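Local coordinates for putative capsular polysaccharide biosynthesis protein (Streptococcus pneumoniae serotype 4, PDB 6EWJ) that probably acts as a pyridoxal phosphate-dependent sugar aminotransferase in the making of pneumococcal teichoic acid, at residues L147-V151 with R170-V174; K205-T209 with Q277-Y281; Y144-F148 with S192-F196. All blocks are in the same frame, centred on the assembly; numbering follows the deposited sequence.

Contact 1. Residues L147-V151 with R170-V174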
ATOM      1  N   LEU A 147     -28.114   7.426  13.473  1.00 29.25           N
ATOM      2  CA  LEU A 147     -27.416   7.739  12.187  1.00 29.30           C
ATOM      3  C   LEU A 147     -28.270   7.441  10.946  1.00 30.28           C
ATOM      4  O   LEU A 147     -28.408   8.290  10.084  1.00 29.66           O
ATOM      5  CB  LEU A 147     -26.097   6.982  12.102  1.00 27.77           C
ATOM      6  CG  LEU A 147     -24.987   7.603  12.923  1.00 27.43           C
ATOM      7  CD1 LEU A 147     -23.868   6.611  13.271  1.00 26.59           C
ATOM      8  CD2 LEU A 147     -24.424   8.789  12.106  1.00 27.44           C
ATOM      9  N   PHE A 148     -28.872   6.241  10.886  1.00 31.43           N
ATOM     10  CA  PHE A 148     -29.740   5.889   9.734  1.00 33.25           C
ATOM     11  C   PHE A 148     -31.015   6.757   9.652  1.00 34.59           C
ATOM     12  O   PHE A 148     -31.487   7.058   8.559  1.00 34.41           O
ATOM     13  CB  PHE A 148     -30.077   4.382   9.704  1.00 34.26           C
ATOM     14  CG  PHE A 148     -28.974   3.536   9.103  1.00 34.22           C
ATOM     15  CD1 PHE A 148     -28.727   3.574   7.733  1.00 34.89           C
ATOM     16  CD2 PHE A 148     -28.167   2.724   9.897  1.00 33.59           C
ATOM     17  CE1 PHE A 148     -27.689   2.830   7.168  1.00 34.66           C
ATOM     18  CE2 PHE A 148     -27.165   1.941   9.330  1.00 32.97           C
ATOM     19  CZ  PHE A 148     -26.904   2.019   7.963  1.00 33.31           C
ATOM     20  N   GLN A 149     -31.530   7.170  10.805  1.00 35.84           N
ATOM     21  CA  GLN A 149     -32.680   8.125  10.874  1.00 37.68           C
ATOM     22  C   GLN A 149     -32.302   9.486  10.281  1.00 37.26           C
ATOM     23  O   GLN A 149     -33.057  10.051   9.505  1.00 37.41           O
ATOM     24  CB  GLN A 149     -33.141   8.302  12.329  1.00 39.39           C
ATOM     25  CG  GLN A 149     -33.829   7.074  12.914  1.00 41.19           C
ATOM     26  CD  GLN A 149     -34.073   7.149  14.438  1.00 43.08           C
ATOM     27  OE1 GLN A 149     -33.643   8.076  15.115  1.00 43.82           O
ATOM     28  NE2 GLN A 149     -34.753   6.140  14.977  1.00 45.01           N
ATOM     29  N   VAL A 150     -31.085   9.960  10.591  1.00 36.14           N
ATOM     30  CA  VAL A 150     -30.571  11.236  10.036  1.00 36.10           C
ATOM     31  C   VAL A 150     -30.483  11.219   8.511  1.00 37.43           C
ATOM     32  O   VAL A 150     -31.019  12.115   7.855  1.00 38.11           O
ATOM     33  CB  VAL A 150     -29.196  11.619  10.607  1.00 34.05           C
ATOM     34  CG1 VAL A 150     -28.588  12.773   9.826  1.00 34.07           C
ATOM     35  CG2 VAL A 150     -29.300  11.965  12.086  1.00 33.31           C
ATOM     36  N   VAL A 151     -29.834  10.198   7.945  1.00 37.65           N
ATOM     37  CA  VAL A 151     -29.655  10.147   6.476  1.00 39.17           C
ATOM     38  C   VAL A 151     -30.992  10.023   5.739  1.00 41.60           C
ATOM     39  O   VAL A 151     -31.189  10.626   4.680  1.00 42.17           O
ATOM     40  CB  VAL A 151     -28.672   9.057   6.005  1.00 38.33           C
ATOM     41  CG1 VAL A 151     -27.299   9.264   6.644  1.00 36.90           C
ATOM     42  CG2 VAL A 151     -29.195   7.659   6.279  1.00 38.96           C
ATOM     43  N   ARG A 170     -29.065   7.958  -1.124  1.00 34.61           N
ATOM     44  CA  ARG A 170     -28.967   8.705   0.101  1.00 34.16           C
ATOM     45  C   ARG A 170     -27.482   8.794   0.491  1.00 32.25           C
ATOM     46  O   ARG A 170     -26.614   8.196  -0.172  1.00 31.86           O
ATOM     47  CB  ARG A 170     -29.782   8.003   1.198  1.00 34.57           C
ATOM     48  CG  ARG A 170     -29.461   6.516   1.420  1.00 34.10           C
ATOM     49  CD  ARG A 170     -29.894   6.076   2.827  1.00 34.31           C
ATOM     50  NE  ARG A 170     -29.699   4.638   3.074  1.00 33.50           N
ATOM     51  CZ  ARG A 170     -28.560   4.070   3.465  1.00 31.98           C
ATOM     52  NH1 ARG A 170     -27.452   4.787   3.628  1.00 31.01           N
ATOM     53  NH2 ARG A 170     -28.511   2.761   3.677  1.00 31.49           N
ATOM     54  N   ILE A 171     -27.206   9.504   1.575  1.00 31.05           N
ATOM     55  CA  ILE A 171     -25.873   9.523   2.184  1.00 28.72           C
ATOM     56  C   ILE A 171     -25.495   8.101   2.577  1.00 27.42           C
ATOM     57  O   ILE A 171     -26.293   7.391   3.175  1.00 27.48           O
ATOM     58  CB  ILE A 171     -25.822  10.460   3.418  1.00 28.58           C
ATOM     59  CG1 ILE A 171     -25.968  11.921   2.983  1.00 29.09           C
ATOM     60  CG2 ILE A 171     -24.491  10.326   4.157  1.00 27.12           C
ATOM     61  CD1 ILE A 171     -26.353  12.888   4.078  1.00 29.18           C
ATOM     62  N   VAL A 172     -24.270   7.702   2.249  1.00 25.73           N
ATOM     63  CA  VAL A 172     -23.771   6.372   2.566  1.00 24.99           C
ATOM     64  C   VAL A 172     -23.034   6.472   3.897  1.00 23.74           C
ATOM     65  O   VAL A 172     -22.229   7.431   4.112  1.00 22.94           O
ATOM     66  CB  VAL A 172     -22.883   5.818   1.417  1.00 24.62           C
ATOM     67  CG1 VAL A 172     -22.208   4.508   1.827  1.00 24.12           C
ATOM     68  CG2 VAL A 172     -23.703   5.608   0.144  1.00 25.54           C
ATOM     69  N   ILE A 173     -23.267   5.495   4.788  1.00 22.83           N
ATOM     70  CA  ILE A 173     -22.633   5.504   6.086  1.00 22.09           C
ATOM     71  C   ILE A 173     -21.546   4.488   6.124  1.00 21.16           C
ATOM     72  O   ILE A 173     -21.823   3.317   5.976  1.00 21.29           O
ATOM     73  CB  ILE A 173     -23.621   5.271   7.244  1.00 22.57           C
ATOM     74  CG1 ILE A 173     -24.731   6.323   7.192  1.00 23.37           C
ATOM     75  CG2 ILE A 173     -22.873   5.362   8.566  1.00 21.86           C
ATOM     76  CD1 ILE A 173     -25.795   6.156   8.252  1.00 24.24           C
ATOM     77  N   VAL A 174     -20.311   4.960   6.337  1.00 20.44           N
ATOM     78  CA  VAL A 174     -19.122   4.128   6.291  1.00 19.61           C
ATOM     79  C   VAL A 174     -18.506   4.112   7.670  1.00 19.73           C
ATOM     80  O   VAL A 174     -17.955   5.125   8.132  1.00 20.09           O
ATOM     81  CB  VAL A 174     -18.098   4.671   5.300  1.00 19.04           C
ATOM     82  CG1 VAL A 174     -16.809   3.860   5.351  1.00 18.22           C
ATOM     83  CG2 VAL A 174     -18.709   4.710   3.903  1.00 19.54           C
TER
HETATM   84  O   HOH W   1     -29.215  10.971   2.338  1.00 27.05           O
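Arg-170 NH1, beside the ring of Phe-148, is gripped twice: it donates to Ile-171 O at 2.9 Å, an acceptor close to the guanidinium plane, and forms a salt bridge with Asp-195 OD2. The contact belongs to a beta-alpha-beta crossover of the fold-type I aminotransferase sheet: helix 144-153 lies in the connection, which also holds helix 163-168, between the adjacent parallel strands 129-132 and 172-177, and runs roughly antiparallel to the second (152° between the segment axes). With NH1 so held, the guanidinium presents NH2 to the edge of Phe-148, 3.6 Å from CE1; the two planes stand at 84°, so the ring meets one guanidinium face edge-on. Over a face of the same ring sits Ile-173 CD1, a CH-pi contact 4.0 Å from the centroid. An extended end (chi2 178°) carries this methyl to the helix, where it also touches Leu-147 CB and Val-151 CG1. The branches of Val-151 divide the rest: CG1 packs 3.7 Å from Ile-171 CB, while CG2 meets the aliphatic shaft of Arg-170 at CD. Beside these apolar groups a water bridges the backbones, accepting from Ile-171 N and donating to Val-151 O at 3.1 Å.

Contact 2. Residues K205-T209 with Q277-Y281; sequences KNFTT and QLDRY
The Phe-207 ring has Gln-277 CB over one face, 4.0 Å from its centroid in a CH-pi contact, and Leu-278 CB in its plane at the edge, 3.6 Å from CE2. That ring in turn points its edge at the face of Tyr-281, a T-shaped pair with planes at 88° and centroids 5.7 Å apart, while Asn-206 CB lies in plane at the edge of the tyrosine. In this fold-type I aminotransferase the loop 205-209 starts with Lys-205, the predicted cofactor-binding lysine, and the contact seats the residues that follow it on the long helix 268-299. Phe-207 reaches the helix because its CG is anti to the backbone N (chi1 174°). Polar ends on both sides are tied down: Tyr-281 OH bonds to Leu-181 O, and Asn-206 OD1 to His-319 ND1. Gln-277, bent at its second torsion, turns its amide back along the loop and is held at both ends, NE2 by Glu-23 and OE1 by two donors. One is a water 2.9 Å from Gln-277 OE1 that also donates to Asn-206 O. The other is Thr-208 N, 2.9 Å from Gln-277 OE1, in a fairly straight bond (161°) whose donor is tilted from the amide carbonyl plane. Thr-208 O, buried here with no hydrogen-bonding partner in the model, instead rests 3.3 Å from Gln-277 CG.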
ATOM      1  N   LYS A 205      -3.399  -3.238  17.091  1.00 22.40           N
ATOM      2  CA  LYS A 205      -4.850  -3.473  17.161  1.00 22.58           C
ATOM      3  C   LYS A 205      -5.194  -4.827  17.827  1.00 22.30           C
ATOM      4  O   LYS A 205      -4.275  -5.634  18.111  1.00 22.72           O
ATOM      5  CB  LYS A 205      -5.480  -3.303  15.776  1.00 22.24           C
ATOM      6  CG  LYS A 205      -6.252  -2.020  15.635  1.00 22.90           C
ATOM      7  CD  LYS A 205      -5.333  -0.827  15.726  1.00 22.80           C
ATOM      8  CE  LYS A 205      -6.035   0.472  15.599  1.00 22.93           C
ATOM      9  NZ  LYS A 205      -5.067   1.580  15.686  1.00 23.38           N
ATOM     10  N   ASN A 206      -6.467  -5.043  18.196  1.00 21.94           N
ATOM     11  CA  ASN A 206      -6.846  -6.274  18.886  1.00 22.37           C
ATOM     12  C   ASN A 206      -6.487  -7.524  18.082  1.00 22.13           C
ATOM     13  O   ASN A 206      -6.132  -8.559  18.655  1.00 24.11           O
ATOM     14  CB  ASN A 206      -8.346  -6.376  19.139  1.00 23.00           C
ATOM     15  CG  ASN A 206      -8.823  -5.537  20.306  1.00 23.60           C
ATOM     16  OD1 ASN A 206      -8.134  -4.594  20.714  1.00 23.53           O
ATOM     17  ND2 ASN A 206     -10.044  -5.839  20.802  1.00 24.02           N
ATOM     18  N   PHE A 207      -6.633  -7.420  16.775  1.00 20.92           N
ATOM     19  CA  PHE A 207      -6.394  -8.508  15.789  1.00 20.64           C
ATOM     20  C   PHE A 207      -5.359  -7.917  14.873  1.00 20.09           C
ATOM     21  O   PHE A 207      -5.566  -6.857  14.325  1.00 19.53           O
ATOM     22  CB  PHE A 207      -7.746  -8.766  15.074  1.00 20.66           C
ATOM     23  CG  PHE A 207      -7.686  -9.759  13.911  1.00 20.66           C
ATOM     24  CD1 PHE A 207      -7.166  -9.385  12.661  1.00 20.28           C
ATOM     25  CD2 PHE A 207      -8.257 -11.013  14.041  1.00 21.59           C
ATOM     26  CE1 PHE A 207      -7.157 -10.282  11.585  1.00 20.53           C
ATOM     27  CE2 PHE A 207      -8.246 -11.889  12.982  1.00 21.21           C
ATOM     28  CZ  PHE A 207      -7.683 -11.544  11.762  1.00 20.79           C
ATOM     29  N   THR A 208      -4.208  -8.591  14.713  1.00 20.61           N
ATOM     30  CA  THR A 208      -3.113  -8.008  13.999  1.00 20.41           C
ATOM     31  C   THR A 208      -2.543  -8.889  12.901  1.00 20.81           C
ATOM     32  O   THR A 208      -2.412 -10.109  13.036  1.00 21.62           O
ATOM     33  CB  THR A 208      -1.987  -7.525  14.940  1.00 20.40           C
ATOM     34  OG1 THR A 208      -1.126  -6.655  14.204  1.00 20.56           O
ATOM     35  CG2 THR A 208      -1.197  -8.644  15.508  1.00 21.23           C
ATOM     36  N   THR A 209      -2.196  -8.234  11.815  1.00 20.38           N
ATOM     37  CA  THR A 209      -1.323  -8.864  10.809  1.00 20.68           C
ATOM     38  C   THR A 209      -0.074  -8.021  10.631  1.00 21.13           C
ATOM     39  O   THR A 209       0.503  -8.022   9.537  1.00 21.54           O
ATOM     40  CB  THR A 209      -2.104  -9.069   9.473  1.00 19.99           C
ATOM     41  OG1 THR A 209      -2.499  -7.802   8.923  1.00 19.68           O
ATOM     42  CG2 THR A 209      -3.304  -9.921   9.678  1.00 20.06           C
ATOM     43  N   GLN A 277      -4.786 -15.527  14.241  1.00 22.68           N
ATOM     44  CA  GLN A 277      -5.378 -14.503  15.097  1.00 22.52           C
ATOM     45  C   GLN A 277      -6.902 -14.692  15.208  1.00 22.72           C
ATOM     46  O   GLN A 277      -7.497 -14.571  16.313  1.00 22.18           O
ATOM     47  CB  GLN A 277      -5.050 -13.106  14.583  1.00 21.84           C
ATOM     48  CG  GLN A 277      -3.588 -12.712  14.764  1.00 22.31           C
ATOM     49  CD  GLN A 277      -3.298 -12.006  16.078  1.00 22.81           C
ATOM     50  OE1 GLN A 277      -3.829 -10.928  16.333  1.00 23.31           O
ATOM     51  NE2 GLN A 277      -2.456 -12.587  16.898  1.00 23.85           N
ATOM     52  N   LEU A 278      -7.523 -15.021  14.073  1.00 22.58           N
ATOM     53  CA  LEU A 278      -8.952 -15.209  14.025  1.00 23.39           C
ATOM     54  C   LEU A 278      -9.376 -16.455  14.845  1.00 24.55           C
ATOM     55  O   LEU A 278     -10.335 -16.374  15.576  1.00 24.01           O
ATOM     56  CB  LEU A 278      -9.488 -15.223  12.590  1.00 23.56           C
ATOM     57  CG  LEU A 278     -11.025 -15.137  12.524  1.00 24.78           C
ATOM     58  CD1 LEU A 278     -11.580 -13.837  13.095  1.00 24.46           C
ATOM     59  CD2 LEU A 278     -11.456 -15.316  11.074  1.00 25.15           C
ATOM     60  N   ASP A 279      -8.607 -17.543  14.799  1.00 25.50           N
ATOM     61  CA  ASP A 279      -8.846 -18.724  15.689  1.00 27.36           C
ATOM     62  C   ASP A 279      -8.721 -18.325  17.159  1.00 28.14           C
ATOM     63  O   ASP A 279      -9.543 -18.667  18.004  1.00 28.72           O
ATOM     64  CB  ASP A 279      -7.808 -19.811  15.447  1.00 27.99           C
ATOM     65  CG  ASP A 279      -7.937 -20.461  14.097  1.00 28.10           C
ATOM     66  OD1 ASP A 279      -8.934 -20.247  13.391  1.00 28.26           O
ATOM     67  OD2 ASP A 279      -7.013 -21.183  13.731  1.00 29.06           O
ATOM     68  N   ARG A 280      -7.668 -17.550  17.427  1.00 27.82           N
ATOM     69  CA  ARG A 280      -7.387 -17.050  18.774  1.00 28.01           C
ATOM     70  C   ARG A 280      -8.339 -15.977  19.282  1.00 27.15           C
ATOM     71  O   ARG A 280      -8.372 -15.742  20.480  1.00 27.37           O
ATOM     72  CB  ARG A 280      -5.941 -16.505  18.834  1.00 27.90           C
ATOM     73  CG  ARG A 280      -4.908 -17.611  18.691  1.00 28.64           C
ATOM     74  CD  ARG A 280      -3.520 -17.038  18.734  1.00 28.59           C
ATOM     75  NE  ARG A 280      -3.251 -16.589  20.083  1.00 28.62           N
ATOM     76  CZ  ARG A 280      -2.457 -15.587  20.427  1.00 28.82           C
ATOM     77  NH1 ARG A 280      -1.812 -14.845  19.522  1.00 28.11           N
ATOM     78  NH2 ARG A 280      -2.321 -15.307  21.723  1.00 29.81           N
ATOM     79  N   TYR A 281      -9.105 -15.348  18.393  1.00 26.19           N
ATOM     80  CA  TYR A 281      -9.802 -14.100  18.709  1.00 25.81           C
ATOM     81  C   TYR A 281     -10.881 -14.148  19.829  1.00 26.23           C
ATOM     82  O   TYR A 281     -10.848 -13.292  20.694  1.00 25.13           O
ATOM     83  CB  TYR A 281     -10.353 -13.414  17.454  1.00 24.92           C
ATOM     84  CG  TYR A 281     -10.505 -11.892  17.621  1.00 24.36           C
ATOM     85  CD1 TYR A 281      -9.449 -11.124  18.056  1.00 23.98           C
ATOM     86  CD2 TYR A 281     -11.687 -11.258  17.266  1.00 24.01           C
ATOM     87  CE1 TYR A 281      -9.597  -9.754  18.231  1.00 24.38           C
ATOM     88  CE2 TYR A 281     -11.859  -9.915  17.418  1.00 23.78           C
ATOM     89  CZ  TYR A 281     -10.803  -9.148  17.885  1.00 23.97           C
ATOM     90  OH  TYR A 281     -10.959  -7.814  18.024  1.00 23.99           O
TER
HETATM   91  O   HOH W   2      -3.746  -9.816  18.985  1.00 26.16           O

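Contact 3. Residues Y144-F148 with S192-F196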
ATOM      1  N   TYR A 144     -26.258   3.649  15.650  1.00 26.36           N
ATOM      2  CA  TYR A 144     -26.630   3.473  14.235  1.00 26.82           C
ATOM      3  C   TYR A 144     -28.114   3.712  13.963  1.00 28.34           C
ATOM      4  O   TYR A 144     -28.445   4.239  12.914  1.00 28.43           O
ATOM      5  CB  TYR A 144     -26.084   2.172  13.641  1.00 26.63           C
ATOM      6  CG  TYR A 144     -24.670   2.364  13.179  1.00 25.79           C
ATOM      7  CD1 TYR A 144     -23.603   2.181  14.049  1.00 25.48           C
ATOM      8  CD2 TYR A 144     -24.400   2.825  11.880  1.00 25.28           C
ATOM      9  CE1 TYR A 144     -22.293   2.382  13.628  1.00 24.15           C
ATOM     10  CE2 TYR A 144     -23.099   3.050  11.453  1.00 24.70           C
ATOM     11  CZ  TYR A 144     -22.056   2.823  12.328  1.00 24.20           C
ATOM     12  OH  TYR A 144     -20.769   3.061  11.933  1.00 24.08           O
ATOM     13  N   ASP A 145     -29.006   3.393  14.901  1.00 29.73           N
ATOM     14  CA  ASP A 145     -30.395   3.729  14.699  1.00 32.25           C
ATOM     15  C   ASP A 145     -30.572   5.221  14.448  1.00 32.06           C
ATOM     16  O   ASP A 145     -31.312   5.595  13.555  1.00 32.85           O
ATOM     17  CB  ASP A 145     -31.287   3.288  15.874  1.00 33.70           C
ATOM     18  CG  ASP A 145     -31.440   1.754  15.954  1.00 34.90           C
ATOM     19  OD1 ASP A 145     -30.997   1.035  15.048  1.00 34.66           O
ATOM     20  OD2 ASP A 145     -32.015   1.297  16.966  1.00 37.71           O
ATOM     21  N   ARG A 146     -29.901   6.048  15.231  1.00 30.81           N
ATOM     22  CA  ARG A 146     -29.979   7.494  15.034  1.00 31.22           C
ATOM     23  C   ARG A 146     -29.306   7.931  13.725  1.00 30.56           C
ATOM     24  O   ARG A 146     -29.877   8.682  12.939  1.00 31.16           O
ATOM     25  CB  ARG A 146     -29.345   8.227  16.200  1.00 31.48           C
ATOM     26  CG  ARG A 146     -29.439   9.741  16.112  1.00 32.04           C
ATOM     27  CD  ARG A 146     -30.892  10.242  16.058  1.00 33.85           C
ATOM     28  NE  ARG A 146     -30.945  11.661  15.703  1.00 35.11           N
ATOM     29  CZ  ARG A 146     -30.708  12.678  16.526  1.00 34.84           C
ATOM     30  NH1 ARG A 146     -30.380  12.480  17.795  1.00 34.62           N
ATOM     31  NH2 ARG A 146     -30.782  13.921  16.052  1.00 35.74           N
ATOM     32  N   LEU A 147     -28.114   7.426  13.473  1.00 29.25           N
ATOM     33  CA  LEU A 147     -27.416   7.739  12.187  1.00 29.30           C
ATOM     34  C   LEU A 147     -28.270   7.441  10.946  1.00 30.28           C
ATOM     35  O   LEU A 147     -28.408   8.290  10.084  1.00 29.66           O
ATOM     36  CB  LEU A 147     -26.097   6.982  12.102  1.00 27.77           C
ATOM     37  CG  LEU A 147     -24.987   7.603  12.923  1.00 27.43           C
ATOM     38  CD1 LEU A 147     -23.868   6.611  13.271  1.00 26.59           C
ATOM     39  CD2 LEU A 147     -24.424   8.789  12.106  1.00 27.44           C
ATOM     40  N   PHE A 148     -28.872   6.241  10.886  1.00 31.43           N
ATOM     41  CA  PHE A 148     -29.740   5.889   9.734  1.00 33.25           C
ATOM     42  C   PHE A 148     -31.015   6.757   9.652  1.00 34.59           C
ATOM     43  O   PHE A 148     -31.487   7.058   8.559  1.00 34.41           O
ATOM     44  CB  PHE A 148     -30.077   4.382   9.704  1.00 34.26           C
ATOM     45  CG  PHE A 148     -28.974   3.536   9.103  1.00 34.22           C
ATOM     46  CD1 PHE A 148     -28.727   3.574   7.733  1.00 34.89           C
ATOM     47  CD2 PHE A 148     -28.167   2.724   9.897  1.00 33.59           C
ATOM     48  CE1 PHE A 148     -27.689   2.830   7.168  1.00 34.66           C
ATOM     49  CE2 PHE A 148     -27.165   1.941   9.330  1.00 32.97           C
ATOM     50  CZ  PHE A 148     -26.904   2.019   7.963  1.00 33.31           C
ATOM     51  N   SER A 192     -21.559  -5.521   9.769  1.00 23.76           N
ATOM     52  CA  SER A 192     -22.941  -5.739   9.332  1.00 25.04           C
ATOM     53  C   SER A 192     -23.883  -4.565   9.597  1.00 25.35           C
ATOM     54  O   SER A 192     -25.050  -4.640   9.260  1.00 26.23           O
ATOM     55  CB  SER A 192     -23.518  -6.986  10.016  1.00 25.54           C
ATOM     56  OG  SER A 192     -23.777  -6.776  11.394  1.00 26.24           O
ATOM     57  N   ILE A 193     -23.383  -3.453  10.138  1.00 25.02           N
ATOM     58  CA  ILE A 193     -24.266  -2.384  10.599  1.00 25.50           C
ATOM     59  C   ILE A 193     -24.285  -1.203   9.615  1.00 25.14           C
ATOM     60  O   ILE A 193     -25.339  -0.767   9.166  1.00 25.50           O
ATOM     61  CB  ILE A 193     -23.865  -1.949  11.995  1.00 25.58           C
ATOM     62  CG1 ILE A 193     -23.834  -3.159  12.933  1.00 26.40           C
ATOM     63  CG2 ILE A 193     -24.848  -0.901  12.530  1.00 26.59           C
ATOM     64  CD1 ILE A 193     -22.880  -2.996  14.091  1.00 25.90           C
ATOM     65  N   ALA A 194     -23.113  -0.657   9.358  1.00 23.63           N
ATOM     66  CA  ALA A 194     -22.964   0.415   8.410  1.00 23.61           C
ATOM     67  C   ALA A 194     -23.115  -0.126   7.005  1.00 23.86           C
ATOM     68  O   ALA A 194     -23.074  -1.334   6.779  1.00 23.68           O
ATOM     69  CB  ALA A 194     -21.610   1.061   8.581  1.00 22.68           C
ATOM     70  N   ASP A 195     -23.303   0.788   6.066  1.00 24.44           N
ATOM     71  CA  ASP A 195     -23.310   0.437   4.642  1.00 24.84           C
ATOM     72  C   ASP A 195     -21.986  -0.196   4.195  1.00 23.36           C
ATOM     73  O   ASP A 195     -21.944  -1.249   3.550  1.00 23.96           O
ATOM     74  CB  ASP A 195     -23.657   1.664   3.809  1.00 25.47           C
ATOM     75  CG  ASP A 195     -25.033   2.184   4.095  1.00 26.62           C
ATOM     76  OD1 ASP A 195     -26.002   1.380   4.162  1.00 27.98           O
ATOM     77  OD2 ASP A 195     -25.186   3.424   4.235  1.00 26.39           O
ATOM     78  N   PHE A 196     -20.897   0.429   4.568  1.00 22.27           N
ATOM     79  CA  PHE A 196     -19.550  -0.125   4.375  1.00 20.67           C
ATOM     80  C   PHE A 196     -18.798   0.016   5.688  1.00 19.84           C
ATOM     81  O   PHE A 196     -19.096   0.940   6.490  1.00 19.95           O
ATOM     82  CB  PHE A 196     -18.769   0.629   3.264  1.00 20.51           C
ATOM     83  CG  PHE A 196     -19.342   0.498   1.895  1.00 21.04           C
ATOM     84  CD1 PHE A 196     -20.415   1.286   1.499  1.00 22.00           C
ATOM     85  CD2 PHE A 196     -18.780  -0.360   0.975  1.00 21.08           C
ATOM     86  CE1 PHE A 196     -20.945   1.174   0.230  1.00 22.60           C
ATOM     87  CE2 PHE A 196     -19.283  -0.471  -0.310  1.00 21.79           C
ATOM     88  CZ  PHE A 196     -20.376   0.291  -0.687  1.00 22.70           C
TER
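Apolar packing centres on Tyr-144, whose ring is pinched between methyls on opposite faces: Ile-193 CG2 presses close over one, at the CB end of the ring and 3.3 Å from CG, and Leu-147 CD1 of its own helix lies over the centre of the other. In this fold-type I aminotransferase domain the pair joins the first turn of helix 144-153, on one side of the sheet, to the loop that leads into strand 196-200, a parallel neighbour of strand 172-177. Ile-193 CG2 is the branch anti to the backbone N, and the side chain crosses the tyrosine at about a right angle. Farther along the ring, Ala-194 CB approaches Tyr-144 CE2 at 3.8 Å. The phenol OH is hydrogen-bonded to Glu-136, which lies before the helix in the chain.

Contacts of oxygen with an aromatic edge make up the second group. Phe-148 points its rim at the loop, so that Ile-193 O lies near the ring plane, 3.3 Å from Phe-148 CE2. Asp-195 OD1 is also in the plane, 3.7 Å from CE1, with the carboxylate turned 80° to the ring. Such placements probably set the partial positive charge of the ring hydrogens against the oxygens.

Polar bonds from outside the pair fix both oxygen-bearing groups. Lys-218 NZ donates to Ile-193 O, while Asp-195 OD2, besides its bridge to Arg-170, accepts the backbone N-H of Ile-173.

How the contacts relate
Contacts 1 and 3 form one continuous patch, their centres about 7 Å apart; both start from helix 144-153 and share Leu-147 and Phe-148. Asp-195 of contact 3 bonds directly to residues of contact 1, so the helix, strand 172-177 and the loop entering strand 196-200 are tied together. Contact 2 comes later in the chain, where the loop 205-209 packs on helix 268-299. Its centre is about 30 Å from that of contact 1, on the opposite side of the chain's centre, and 24 Å from that of contact 3. Strand 196-200 leads from contact 3 toward the loop of contact 2, linking the helix-covered middle of the sheet to the predicted lysine of the cofactor site.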